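Local coordinates for GCN5-related N-acetyltransferase (PDB 7N1L), which probably transfers an acyl group, most likely the acetyl group of acetyl-coenzyme A, to an acceptor amine, as other GNAT-family enzymes do, at residues 44-49 with 59-64; 75-80 with 125-130; 94-99 with 136-141; 108-111 with 115-118; 119-124 with 152-157. One frame throughout, in Å; residues are numbered along the deposited sequence.

Contact 1. Residues 44-49 with 59-64; sequences LLASYA and RPDDFY
L45 on helix 38-52 meets Y64 on helix 61-69, the two helices that a GNAT fold places between its first strand, 28-32, and its second, 74-81. From its root outward, the leucine touches Y64 through one branch. CB leaves the backbone pointing toward the other helix but stops short of it. CG then lies anti to the backbone N (chi1 -179°), which carries the branch out from its own helix, and CD2 does the touching: it sits 3.7 Å from CB of Y64 and also 3.7 Å from the backbone O of Y64, so one methyl rests on both the root of the tyrosine side chain and its carbonyl. The leucine also packs against F88 of strand 84-96. The two side chains cross at about a right angle, and the tyrosine ring runs on away from the leucine. One face of that ring is covered by F63 CD1, and Y64 as a whole also reaches T99 of the second subunit.

At the next residue, A46, the partner is D61, on the more exposed side. A46 and D61 hold the closest pair of alpha carbons, and here a methyl faces a carboxylate with no hydrogen bond between the segments. D61 is exposed and also packs against A42, while its neighbour D62 bonds through OD1 to H39. The carboxylate of D61 presents its flat side to the alanine: A46 CB is 3.5 Å from D61 OD2, 3.7 Å from D61 CG and 3.9 Å from D61 OD1.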
# COMPACT_ATOMS: atom_id res chain seq x y z
N LEU A 44 20.72 -1.67 -9.23
CA LEU A 44 19.47 -1.73 -9.96
C LEU A 44 18.45 -0.80 -9.33
O LEU A 44 17.73 -0.06 -10.03
CB LEU A 44 18.96 -3.17 -9.97
CG LEU A 44 18.21 -3.62 -11.21
CD1 LEU A 44 19.09 -3.43 -12.47
CD2 LEU A 44 17.80 -5.08 -11.05
N LEU A 45 18.37 -0.82 -8.00
CA LEU A 45 17.50 0.10 -7.28
C LEU A 45 17.99 1.53 -7.46
O LEU A 45 17.18 2.46 -7.60
CB LEU A 45 17.45 -0.28 -5.80
CG LEU A 45 16.58 0.55 -4.84
CD1 LEU A 45 15.10 0.44 -5.19
CD2 LEU A 45 16.80 0.17 -3.37
N ALA A 46 19.31 1.74 -7.49
CA ALA A 46 19.80 3.11 -7.67
C ALA A 46 19.41 3.67 -9.03
O ALA A 46 19.11 4.86 -9.15
CB ALA A 46 21.30 3.17 -7.46
N SER A 47 19.45 2.85 -10.09
CA SER A 47 19.03 3.35 -11.40
C SER A 47 17.55 3.72 -11.40
O SER A 47 17.17 4.76 -11.95
CB SER A 47 19.31 2.31 -12.49
OG SER A 47 20.69 2.02 -12.60
N TYR A 48 16.71 2.90 -10.78
CA TYR A 48 15.28 3.20 -10.73
C TYR A 48 15.01 4.50 -10.00
O TYR A 48 14.23 5.34 -10.47
CB TYR A 48 14.52 2.05 -10.08
CG TYR A 48 13.06 2.30 -9.81
CD1 TYR A 48 12.15 2.47 -10.85
CD2 TYR A 48 12.59 2.35 -8.51
CE1 TYR A 48 10.79 2.70 -10.58
CE2 TYR A 48 11.26 2.57 -8.24
CZ TYR A 48 10.37 2.75 -9.26
OH TYR A 48 9.04 2.95 -8.93
N ALA A 49 15.66 4.69 -8.85
CA ALA A 49 15.48 5.90 -8.07
C ALA A 49 15.94 7.14 -8.82
O ALA A 49 15.42 8.24 -8.58
CB ALA A 49 16.23 5.77 -6.73
N ARG A 59 22.85 8.55 1.70
CA ARG A 59 23.18 7.16 1.92
C ARG A 59 23.81 6.56 0.67
O ARG A 59 23.47 6.96 -0.45
CB ARG A 59 21.92 6.36 2.28
CG ARG A 59 21.08 6.99 3.39
CD ARG A 59 21.84 7.01 4.69
NE ARG A 59 21.05 7.54 5.80
CZ ARG A 59 21.23 8.73 6.34
NH1 ARG A 59 22.14 9.57 5.88
NH2 ARG A 59 20.47 9.09 7.38
N PRO A 60 24.74 5.62 0.81
CA PRO A 60 25.23 4.89 -0.36
C PRO A 60 24.12 4.02 -0.95
O PRO A 60 23.02 3.90 -0.40
CB PRO A 60 26.38 4.04 0.18
CG PRO A 60 26.78 4.71 1.48
CD PRO A 60 25.50 5.29 2.03
N ASP A 61 24.42 3.40 -2.10
CA ASP A 61 23.42 2.56 -2.75
C ASP A 61 23.05 1.37 -1.89
O ASP A 61 21.87 0.97 -1.84
CB ASP A 61 23.92 2.07 -4.10
CG ASP A 61 24.12 3.18 -5.07
OD1 ASP A 61 23.78 4.33 -4.71
OD2 ASP A 61 24.60 2.90 -6.18
N ASP A 62 24.04 0.81 -1.19
CA ASP A 62 23.76 -0.41 -0.45
C ASP A 62 22.79 -0.17 0.68
O ASP A 62 22.01 -1.07 0.99
CB ASP A 62 25.06 -1.04 0.04
CG ASP A 62 25.80 -1.78 -1.08
OD1 ASP A 62 25.28 -2.80 -1.56
OD2 ASP A 62 26.88 -1.32 -1.51
N PHE A 63 22.71 1.06 1.19
CA PHE A 63 21.86 1.30 2.35
C PHE A 63 20.40 1.14 1.98
O PHE A 63 19.64 0.55 2.74
CB PHE A 63 22.08 2.71 2.90
CG PHE A 63 21.01 3.15 3.88
CD1 PHE A 63 19.85 3.76 3.43
CD2 PHE A 63 21.16 2.91 5.24
CE1 PHE A 63 18.85 4.12 4.31
CE2 PHE A 63 20.17 3.29 6.14
CZ PHE A 63 19.02 3.90 5.68
N TYR A 64 20.01 1.63 0.80
CA TYR A 64 18.62 1.54 0.38
C TYR A 64 18.25 0.10 0.09
O TYR A 64 17.10 -0.31 0.32
CB TYR A 64 18.38 2.41 -0.87
CG TYR A 64 18.71 3.86 -0.65
CD1 TYR A 64 17.83 4.69 0.05
CD2 TYR A 64 19.90 4.40 -1.10
CE1 TYR A 64 18.13 6.02 0.28
CE2 TYR A 64 20.21 5.72 -0.89
CZ TYR A 64 19.32 6.53 -0.19
OH TYR A 64 19.63 7.85 0.03

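Contact 2. Residues 75-80 with 125-130; sequences EALGAR and IDVLAD
L77 reaches from strand 74-81 to V127 and L128 on helix 120-129, the helix that lies across this face of the GNAT sheet. The tight part belongs to one methyl. CD2 of L77 comes 3.7 Å from CG1 of V127 and 4.0 Å from the backbone N of L128, so it is wedged between two successive residues of the helix and also touches the main chain. On the valine, CG1 is the branch that answers it, placed anti to the backbone N (chi1 167°). The leucine meets the valine at a slant, and I30, L32 and V89 from the neighbouring strands pack round it as well.

Away from that methyl the fit slackens. L77 CD1 is 4.3 Å from V127 CG1, and L77 CD2 is 4.3 Å from L128 CB; the end of L128 goes instead to F91 and V106, deeper over the sheet. V127 forms the more open margin, partly exposed though still against I30. On the outward side of the helix the chain turns polar, with D126 making a salt bridge to K122 a turn earlier. Separately, A129 adds apolar packing on F171 of the second subunit.

No hydrogen bond or charge pair joins the two segments. Helix and strand are therefore held here by dispersion and the burial of apolar surface, so the contact depends on close fit and not on directed bonds.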
# COMPACT_ATOMS: atom_id res chain seq x y z
N GLU A 75 8.44 -7.28 0.03
CA GLU A 75 9.15 -8.36 -0.64
C GLU A 75 9.51 -7.86 -2.03
O GLU A 75 8.94 -6.90 -2.54
CB GLU A 75 8.31 -9.65 -0.71
CG GLU A 75 7.82 -10.16 0.65
CD GLU A 75 6.87 -11.32 0.51
OE1 GLU A 75 7.29 -12.39 0.05
OE2 GLU A 75 5.66 -11.13 0.83
N ALA A 76 10.51 -8.49 -2.62
CA ALA A 76 10.97 -8.08 -3.92
C ALA A 76 11.27 -9.34 -4.72
O ALA A 76 11.95 -10.26 -4.23
CB ALA A 76 12.18 -7.15 -3.81
N LEU A 77 10.74 -9.40 -5.92
CA LEU A 77 11.05 -10.46 -6.87
C LEU A 77 12.12 -9.95 -7.83
O LEU A 77 12.09 -8.79 -8.23
CB LEU A 77 9.76 -10.83 -7.60
CG LEU A 77 9.35 -12.21 -8.02
CD1 LEU A 77 9.56 -13.24 -6.96
CD2 LEU A 77 7.85 -12.01 -8.18
N GLY A 78 13.10 -10.80 -8.12
CA GLY A 78 14.20 -10.43 -9.00
C GLY A 78 14.24 -11.27 -10.27
O GLY A 78 13.88 -12.46 -10.27
N ALA A 79 14.71 -10.66 -11.35
CA ALA A 79 14.86 -11.33 -12.63
C ALA A 79 16.34 -11.36 -13.00
O ALA A 79 17.00 -10.32 -13.01
CB ALA A 79 14.05 -10.63 -13.72
N ARG A 80 16.85 -12.54 -13.29
CA ARG A 80 18.25 -12.71 -13.68
C ARG A 80 18.34 -13.18 -15.13
O ARG A 80 17.53 -14.00 -15.56
CB ARG A 80 18.99 -13.70 -12.77
CG ARG A 80 19.07 -13.24 -11.32
CD ARG A 80 19.78 -14.27 -10.42
NE ARG A 80 20.07 -13.71 -9.10
CZ ARG A 80 21.10 -12.92 -8.85
NH1 ARG A 80 21.96 -12.59 -9.79
NH2 ARG A 80 21.24 -12.42 -7.63
N ILE A 125 5.45 -9.61 -13.28
CA ILE A 125 4.08 -9.50 -12.79
C ILE A 125 3.37 -10.85 -12.88
O ILE A 125 2.61 -11.22 -11.98
CB ILE A 125 3.31 -8.41 -13.55
CG1 ILE A 125 3.95 -7.03 -13.31
CG2 ILE A 125 1.89 -8.36 -13.07
CD1 ILE A 125 3.87 -6.57 -11.86
N ASP A 126 3.66 -11.63 -13.93
CA ASP A 126 3.06 -12.96 -14.08
C ASP A 126 3.41 -13.87 -12.92
O ASP A 126 2.55 -14.58 -12.39
CB ASP A 126 3.50 -13.62 -15.40
CG ASP A 126 2.75 -13.10 -16.62
OD1 ASP A 126 1.78 -12.36 -16.48
OD2 ASP A 126 3.11 -13.50 -17.75
N VAL A 127 4.70 -13.90 -12.53
CA VAL A 127 5.12 -14.71 -11.39
C VAL A 127 4.43 -14.24 -10.12
O VAL A 127 3.96 -15.05 -9.30
CB VAL A 127 6.65 -14.67 -11.24
CG1 VAL A 127 7.06 -15.24 -9.87
CG2 VAL A 127 7.33 -15.45 -12.37
N LEU A 128 4.34 -12.93 -9.93
CA LEU A 128 3.65 -12.39 -8.77
C LEU A 128 2.18 -12.78 -8.76
O LEU A 128 1.64 -13.16 -7.71
CB LEU A 128 3.79 -10.88 -8.77
CG LEU A 128 3.47 -10.20 -7.46
CD1 LEU A 128 4.24 -10.83 -6.23
CD2 LEU A 128 3.76 -8.73 -7.64
N ALA A 129 1.51 -12.68 -9.91
CA ALA A 129 0.10 -13.04 -9.99
C ALA A 129 -0.13 -14.50 -9.64
O ALA A 129 -1.15 -14.84 -9.02
CB ALA A 129 -0.44 -12.72 -11.38
N ASP A 130 0.80 -15.39 -10.03
CA ASP A 130 0.73 -16.82 -9.75
C ASP A 130 0.88 -17.17 -8.26
O ASP A 130 0.63 -18.31 -7.87
CB ASP A 130 1.83 -17.56 -10.54
CG ASP A 130 1.59 -17.55 -12.06
OD1 ASP A 130 0.54 -17.03 -12.52
OD2 ASP A 130 2.46 -18.06 -12.79

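Contact 3. Residues 94-99 with 136-141; sequences LPEPVT and SWSKLV
E96 and K139 make the one charged link between 94-99 and 136-141, and the shape of each side chain explains how they meet. The glutamate is a hook: CG starts anti to the backbone N, then the chain bends at chi2 (-61°) and brings the carboxylate back over the turn that follows its own strand. There T99 grips OE1 twice. Its backbone N is 2.8 Å from E96 OE1 in a fairly straight bond (162°), arriving on the syn side but tilted from the carboxylate plane, while the T99 hydroxyl donates to the anti lone pair of the same oxygen, with OG1 2.8 Å from E96 OE1. A weak bond from V98 N to E96 OE2, 3.3 Å long, completes the fixing of the group.

K139 comes in across the glutamate at about a right angle. Its CG lies between the backbone N and the carbonyl carbon, the middle of the chain is extended, and a bend at chi4 (-79°) turns the ammonium onto the glutamate. NZ is 3.6 Å from E96 OE2, a long salt bridge; it appears even nearer to the aliphatic CG, so its exact position is doubtful. The T99 and V98 donors would be expected to favour an ionised E96, perhaps with the lysine's help. S138 adds a looser contact, its OG 3.9 Å from T99 OG1.

Strand 101-111 lies between strands 84-96 and 137-144 in the sheet, bonded to both. V98 packs on L52 of the second subunit, and K139 and L140 pair antiparallel with one of its strands, carrying the sheet across the interface.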
# COMPACT_ATOMS: atom_id res chain seq x y z
N LEU A 94 -0.58 -7.51 1.78
CA LEU A 94 -1.33 -6.67 2.71
C LEU A 94 -2.68 -7.26 3.07
O LEU A 94 -3.29 -7.98 2.27
CB LEU A 94 -1.55 -5.27 2.15
CG LEU A 94 -0.31 -4.41 1.95
CD1 LEU A 94 -0.67 -3.11 1.28
CD2 LEU A 94 0.39 -4.17 3.28
N PRO A 95 -3.19 -6.99 4.27
CA PRO A 95 -4.56 -7.42 4.57
C PRO A 95 -5.54 -6.65 3.70
O PRO A 95 -5.27 -5.52 3.29
CB PRO A 95 -4.72 -7.08 6.06
CG PRO A 95 -3.75 -5.98 6.31
CD PRO A 95 -2.56 -6.30 5.41
N GLU A 96 -6.64 -7.31 3.35
CA GLU A 96 -7.73 -6.74 2.56
C GLU A 96 -8.98 -6.74 3.43
O GLU A 96 -9.69 -7.75 3.51
CB GLU A 96 -7.94 -7.53 1.27
CG GLU A 96 -8.53 -6.71 0.15
CD GLU A 96 -9.91 -6.17 0.51
OE1 GLU A 96 -10.87 -6.98 0.49
OE2 GLU A 96 -10.03 -4.95 0.82
N PRO A 97 -9.28 -5.63 4.12
CA PRO A 97 -10.34 -5.66 5.13
C PRO A 97 -11.74 -5.93 4.59
O PRO A 97 -12.59 -6.45 5.32
CB PRO A 97 -10.26 -4.26 5.75
CG PRO A 97 -8.90 -3.77 5.44
CD PRO A 97 -8.59 -4.33 4.09
N VAL A 98 -12.02 -5.58 3.34
CA VAL A 98 -13.38 -5.73 2.84
C VAL A 98 -13.75 -7.20 2.71
O VAL A 98 -14.79 -7.64 3.22
CB VAL A 98 -13.54 -4.94 1.52
CG1 VAL A 98 -14.76 -5.40 0.75
CG2 VAL A 98 -13.61 -3.43 1.83
N THR A 99 -12.91 -7.99 2.04
CA THR A 99 -13.17 -9.41 1.86
C THR A 99 -12.64 -10.26 3.00
O THR A 99 -13.01 -11.44 3.10
CB THR A 99 -12.56 -9.91 0.56
OG1 THR A 99 -11.14 -9.75 0.63
CG2 THR A 99 -13.11 -9.14 -0.63
N SER A 136 -3.61 -16.26 -0.65
CA SER A 136 -5.03 -15.88 -0.50
C SER A 136 -5.28 -14.44 -0.93
O SER A 136 -5.94 -13.66 -0.24
CB SER A 136 -5.55 -16.10 0.92
OG SER A 136 -5.64 -17.47 1.22
N TRP A 137 -4.74 -14.08 -2.08
CA TRP A 137 -5.01 -12.77 -2.65
C TRP A 137 -6.32 -12.79 -3.40
O TRP A 137 -6.56 -13.70 -4.20
CB TRP A 137 -3.89 -12.34 -3.59
CG TRP A 137 -2.69 -11.93 -2.86
CD1 TRP A 137 -2.60 -11.71 -1.50
CD2 TRP A 137 -1.39 -11.72 -3.40
NE1 TRP A 137 -1.30 -11.36 -1.18
CE2 TRP A 137 -0.54 -11.37 -2.32
CE3 TRP A 137 -0.85 -11.81 -4.69
CZ2 TRP A 137 0.82 -11.08 -2.51
CZ3 TRP A 137 0.50 -11.52 -4.88
CH2 TRP A 137 1.32 -11.16 -3.79
N SER A 138 -7.19 -11.83 -3.09
CA SER A 138 -8.35 -11.53 -3.92
C SER A 138 -7.99 -10.63 -5.09
O SER A 138 -8.77 -10.54 -6.05
CB SER A 138 -9.46 -10.88 -3.10
OG SER A 138 -9.05 -9.61 -2.63
N LYS A 139 -6.87 -9.91 -5.01
CA LYS A 139 -6.48 -9.02 -6.09
C LYS A 139 -5.00 -8.68 -5.98
O LYS A 139 -4.37 -8.85 -4.93
CB LYS A 139 -7.31 -7.73 -6.10
CG LYS A 139 -7.28 -6.92 -4.81
CD LYS A 139 -8.25 -5.74 -4.95
CE LYS A 139 -8.29 -4.86 -3.70
NZ LYS A 139 -9.12 -5.44 -2.60
N LEU A 140 -4.48 -8.12 -7.06
CA LEU A 140 -3.16 -7.51 -7.12
C LEU A 140 -3.35 -6.07 -7.59
O LEU A 140 -3.91 -5.84 -8.66
CB LEU A 140 -2.26 -8.28 -8.07
CG LEU A 140 -0.89 -7.72 -8.35
CD1 LEU A 140 -0.17 -7.51 -7.06
CD2 LEU A 140 -0.11 -8.72 -9.28
N VAL A 141 -3.02 -5.11 -6.73
CA VAL A 141 -3.10 -3.70 -7.05
C VAL A 141 -1.76 -3.25 -7.62
O VAL A 141 -0.71 -3.45 -7.00
CB VAL A 141 -3.46 -2.89 -5.79
CG1 VAL A 141 -3.25 -1.39 -6.03
CG2 VAL A 141 -4.88 -3.21 -5.35

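Contact 4. Residues 108-111 with 115-118; sequences HIYV and HRGK
The turn between strand 101-111 and helix 120-129 is the GNAT motif A loop, whose R-x-x-G-x-A signature begins at R116; in relatives this loop binds the pyrophosphate of the acyl-CoA, so a similar role is probable here. R116 folds back on the end of the strand that precedes it. Bent at chi2, the arginine presents the edge of its guanidinium side-on to one carbonyl: NE lies 2.7 Å and NH2 2.6 Å from V111 O. The two donors arrive differently. NH2 comes in nearly along the C=O axis, whereas NE stands well above the carbonyl plane, and since one oxygen serves both, neither N-H points straight at it (133° for NE). The double grip limits rotation of the guanidinium. NE also has a weak bond to H112 O, and NH1 forms a long, weak ion pair with D150.

Beyond the carbonyl, the guanidinium and the Y110 ring stand almost perpendicular, with NH2 3.7 Å from Y110 CE1. Within the loop, K118 NZ bonds to H115 ND1 at 2.9 Å. V111 CG1 packs against the H115 backbone, 3.6 Å from H115 O.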
# COMPACT_ATOMS: atom_id res chain seq x y z
N HIS A 108 6.46 -0.41 -7.44
CA HIS A 108 7.74 -0.19 -8.09
C HIS A 108 8.11 -1.40 -8.93
O HIS A 108 8.22 -2.52 -8.41
CB HIS A 108 8.83 0.08 -7.06
CG HIS A 108 8.48 1.13 -6.06
ND1 HIS A 108 8.48 2.48 -6.36
CD2 HIS A 108 8.09 1.04 -4.76
CE1 HIS A 108 8.13 3.17 -5.28
NE2 HIS A 108 7.88 2.32 -4.31
N ILE A 109 8.39 -1.14 -10.20
CA ILE A 109 8.89 -2.15 -11.12
C ILE A 109 9.98 -1.49 -11.94
O ILE A 109 9.94 -0.28 -12.17
CB ILE A 109 7.77 -2.73 -12.00
CG1 ILE A 109 8.26 -4.00 -12.72
CG2 ILE A 109 7.18 -1.65 -12.95
CD1 ILE A 109 7.13 -4.90 -13.16
N TYR A 110 11.00 -2.27 -12.30
CA TYR A 110 12.12 -1.71 -13.05
C TYR A 110 12.87 -2.82 -13.78
O TYR A 110 13.19 -3.86 -13.18
CB TYR A 110 13.09 -0.97 -12.12
CG TYR A 110 14.22 -0.32 -12.86
CD1 TYR A 110 14.01 0.81 -13.61
CD2 TYR A 110 15.52 -0.83 -12.81
CE1 TYR A 110 15.02 1.41 -14.30
CE2 TYR A 110 16.56 -0.21 -13.48
CZ TYR A 110 16.29 0.91 -14.22
OH TYR A 110 17.27 1.56 -14.94
N VAL A 111 13.20 -2.56 -15.04
CA VAL A 111 14.03 -3.44 -15.86
C VAL A 111 15.22 -2.63 -16.35
O VAL A 111 15.05 -1.53 -16.88
CB VAL A 111 13.25 -4.03 -17.05
CG1 VAL A 111 14.20 -4.83 -17.98
CG2 VAL A 111 12.09 -4.90 -16.57
N HIS A 115 17.99 -4.42 -21.20
CA HIS A 115 17.21 -5.65 -21.25
C HIS A 115 15.74 -5.36 -21.51
O HIS A 115 14.88 -6.19 -21.20
CB HIS A 115 17.45 -6.48 -19.98
CG HIS A 115 18.87 -7.00 -19.89
ND1 HIS A 115 19.26 -8.19 -20.47
CD2 HIS A 115 19.99 -6.46 -19.35
CE1 HIS A 115 20.56 -8.38 -20.27
NE2 HIS A 115 21.03 -7.34 -19.61
N ARG A 116 15.46 -4.20 -22.11
CA ARG A 116 14.13 -3.84 -22.56
C ARG A 116 13.76 -4.64 -23.81
O ARG A 116 14.61 -5.24 -24.49
CB ARG A 116 14.06 -2.35 -22.88
CG ARG A 116 14.52 -1.45 -21.75
CD ARG A 116 13.60 -1.54 -20.59
NE ARG A 116 14.16 -0.91 -19.40
CZ ARG A 116 13.99 0.35 -19.03
NH1 ARG A 116 13.26 1.20 -19.76
NH2 ARG A 116 14.56 0.78 -17.92
N GLY A 117 12.46 -4.62 -24.12
CA GLY A 117 12.00 -5.28 -25.33
C GLY A 117 12.09 -6.79 -25.24
O GLY A 117 12.08 -7.46 -26.28
N LYS A 118 12.22 -7.34 -24.02
CA LYS A 118 12.29 -8.77 -23.84
C LYS A 118 11.13 -9.34 -23.02
O LYS A 118 11.13 -10.54 -22.74
CB LYS A 118 13.61 -9.16 -23.15
CG LYS A 118 14.88 -8.88 -23.97
CD LYS A 118 16.00 -9.71 -23.36
CE LYS A 118 17.36 -9.06 -23.48
NZ LYS A 118 18.35 -9.83 -22.66

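Contact 5. Residues 119-124 with 152-157; sequences GIAKAL and RKLYEQ
L154 of helix 150-158 bridges to A121 and K122 on helix 120-129, and the contact is almost wholly apolar. Both leucine methyls are used. CG lies anti to the backbone N (chi1 169°), which directs the fork toward helix 120-129: CD2 touches A121 CB at 3.7 Å and the backbone C of A121 at 3.8 Å, while CD1 rests against K122, 3.9 Å from its CB and 4.1 Å from its CA. One side chain thus straddles two consecutive residues and presses on the main chain of the other helix. The small A121 is consistent with the close approach of the backbones; the nearest alpha carbons, K122 CA and L154 CA, are 7.1 Å apart.

No polar bond crosses between the two segments. K122 gives the leucine only the base of its side chain; the rest bends at chi2 and leads away, and NZ ends in a salt bridge with D126 on the same helix. G119 occupies the N-cap position, with the positive phi that glycine readily adopts, and its O receives A123 N at 3.1 Å in the first turn.

The two helices lie side by side on the same face of the sheet. On the sheet side, A121 packs on V111 and Y155 on V106 and I109, all from strand 101-111, while Y155 also reaches L142 and A144 of strand 137-144. On the far side of helix 150-158, R152 and E156 meet Y167 of the second subunit.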
# COMPACT_ATOMS: atom_id res chain seq x y z
N GLY A 119 10.13 -8.52 -22.67
CA GLY A 119 9.02 -9.02 -21.89
C GLY A 119 9.33 -9.35 -20.44
O GLY A 119 8.58 -10.10 -19.82
N ILE A 120 10.42 -8.82 -19.89
CA ILE A 120 10.82 -9.19 -18.53
C ILE A 120 9.86 -8.62 -17.48
O ILE A 120 9.47 -9.31 -16.53
CB ILE A 120 12.28 -8.75 -18.28
CG1 ILE A 120 13.24 -9.62 -19.13
CG2 ILE A 120 12.63 -8.88 -16.80
CD1 ILE A 120 14.66 -9.13 -19.15
N ALA A 121 9.44 -7.35 -17.62
CA ALA A 121 8.55 -6.76 -16.63
C ALA A 121 7.24 -7.54 -16.53
O ALA A 121 6.77 -7.86 -15.44
CB ALA A 121 8.30 -5.29 -16.96
N LYS A 122 6.66 -7.88 -17.67
CA LYS A 122 5.46 -8.73 -17.67
C LYS A 122 5.74 -10.09 -17.04
O LYS A 122 4.88 -10.66 -16.36
CB LYS A 122 4.94 -8.88 -19.10
CG LYS A 122 4.15 -10.15 -19.38
CD LYS A 122 2.71 -9.97 -18.95
CE LYS A 122 1.74 -10.86 -19.74
NZ LYS A 122 2.09 -12.33 -19.71
N ALA A 123 6.93 -10.66 -17.28
CA ALA A 123 7.24 -11.93 -16.64
C ALA A 123 7.26 -11.80 -15.12
O ALA A 123 6.78 -12.69 -14.41
CB ALA A 123 8.57 -12.48 -17.18
N LEU A 124 7.75 -10.67 -14.60
CA LEU A 124 7.76 -10.43 -13.16
C LEU A 124 6.34 -10.33 -12.59
O LEU A 124 6.08 -10.82 -11.48
CB LEU A 124 8.57 -9.16 -12.85
CG LEU A 124 10.10 -9.26 -12.95
CD1 LEU A 124 10.75 -7.87 -12.99
CD2 LEU A 124 10.69 -10.13 -11.80
N ARG A 152 3.44 2.24 -16.01
CA ARG A 152 2.16 2.59 -16.62
C ARG A 152 1.97 1.91 -17.97
O ARG A 152 0.90 1.36 -18.27
CB ARG A 152 2.02 4.11 -16.78
CG ARG A 152 0.78 4.49 -17.61
CD ARG A 152 0.44 6.00 -17.56
NE ARG A 152 1.35 6.79 -18.37
CZ ARG A 152 2.46 7.37 -17.91
NH1 ARG A 152 2.83 7.26 -16.64
NH2 ARG A 152 3.21 8.08 -18.76
N LYS A 153 2.99 1.97 -18.83
CA LYS A 153 2.84 1.39 -20.16
C LYS A 153 2.58 -0.11 -20.09
O LYS A 153 1.83 -0.65 -20.92
CB LYS A 153 4.07 1.71 -21.02
CG LYS A 153 4.01 3.13 -21.61
CD LYS A 153 5.12 3.41 -22.61
CE LYS A 153 4.96 2.62 -23.92
NZ LYS A 153 3.77 3.06 -24.74
N LEU A 154 3.15 -0.79 -19.11
CA LEU A 154 2.88 -2.21 -18.95
C LEU A 154 1.48 -2.44 -18.38
O LEU A 154 0.70 -3.22 -18.93
CB LEU A 154 3.94 -2.85 -18.06
CG LEU A 154 3.65 -4.27 -17.57
CD1 LEU A 154 3.65 -5.25 -18.75
CD2 LEU A 154 4.65 -4.70 -16.47
N TYR A 155 1.15 -1.75 -17.27
CA TYR A 155 -0.09 -2.07 -16.55
C TYR A 155 -1.32 -1.82 -17.41
O TYR A 155 -2.29 -2.60 -17.37
CB TYR A 155 -0.18 -1.25 -15.27
CG TYR A 155 0.96 -1.49 -14.31
CD1 TYR A 155 1.69 -2.69 -14.34
CD2 TYR A 155 1.33 -0.51 -13.41
CE1 TYR A 155 2.75 -2.90 -13.43
CE2 TYR A 155 2.36 -0.71 -12.54
CZ TYR A 155 3.08 -1.90 -12.54
OH TYR A 155 4.12 -2.04 -11.61
N GLU A 156 -1.32 -0.75 -18.19
CA GLU A 156 -2.55 -0.46 -18.91
C GLU A 156 -2.83 -1.52 -19.96
O GLU A 156 -3.98 -1.65 -20.38
CB GLU A 156 -2.56 0.98 -19.48
CG GLU A 156 -1.39 1.34 -20.35
CD GLU A 156 -1.28 2.84 -20.67
OE1 GLU A 156 -2.00 3.68 -20.06
OE2 GLU A 156 -0.47 3.16 -21.57
N GLN A 157 -1.84 -2.32 -20.35
CA GLN A 157 -2.08 -3.40 -21.29
C GLN A 157 -2.47 -4.71 -20.61
O GLN A 157 -3.07 -5.56 -21.25
CB GLN A 157 -0.83 -3.72 -22.13
CG GLN A 157 -0.27 -2.59 -22.93
CD GLN A 157 -1.31 -2.01 -23.84
OE1 GLN A 157 -2.08 -2.75 -24.44
NE2 GLN A 157 -1.33 -0.69 -23.96

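Overall arrangement
Contact 2 is the buried one, contact 5 lies at the surface, and contacts 1, 3 and 4 are partly buried. Contacts 2 and 5 share helix 120-129 and hold it by leucine methyls, to the sheet in one case and to helix 150-158 in the other; L77 and I125 touch residues of contact 5. Contact 4 lies about 8 Å from contact 5, centre to centre, and closes the loop leading into that helix with arginine bonds. Contact 3, about 29 Å from contact 1 between centres, relies on a salt bridge within the chain, near the second subunit. Contact 1 meets contact 4 through Y48 OH and H108 ND1, 2.7 Å apart, probably hydrogen-bonded.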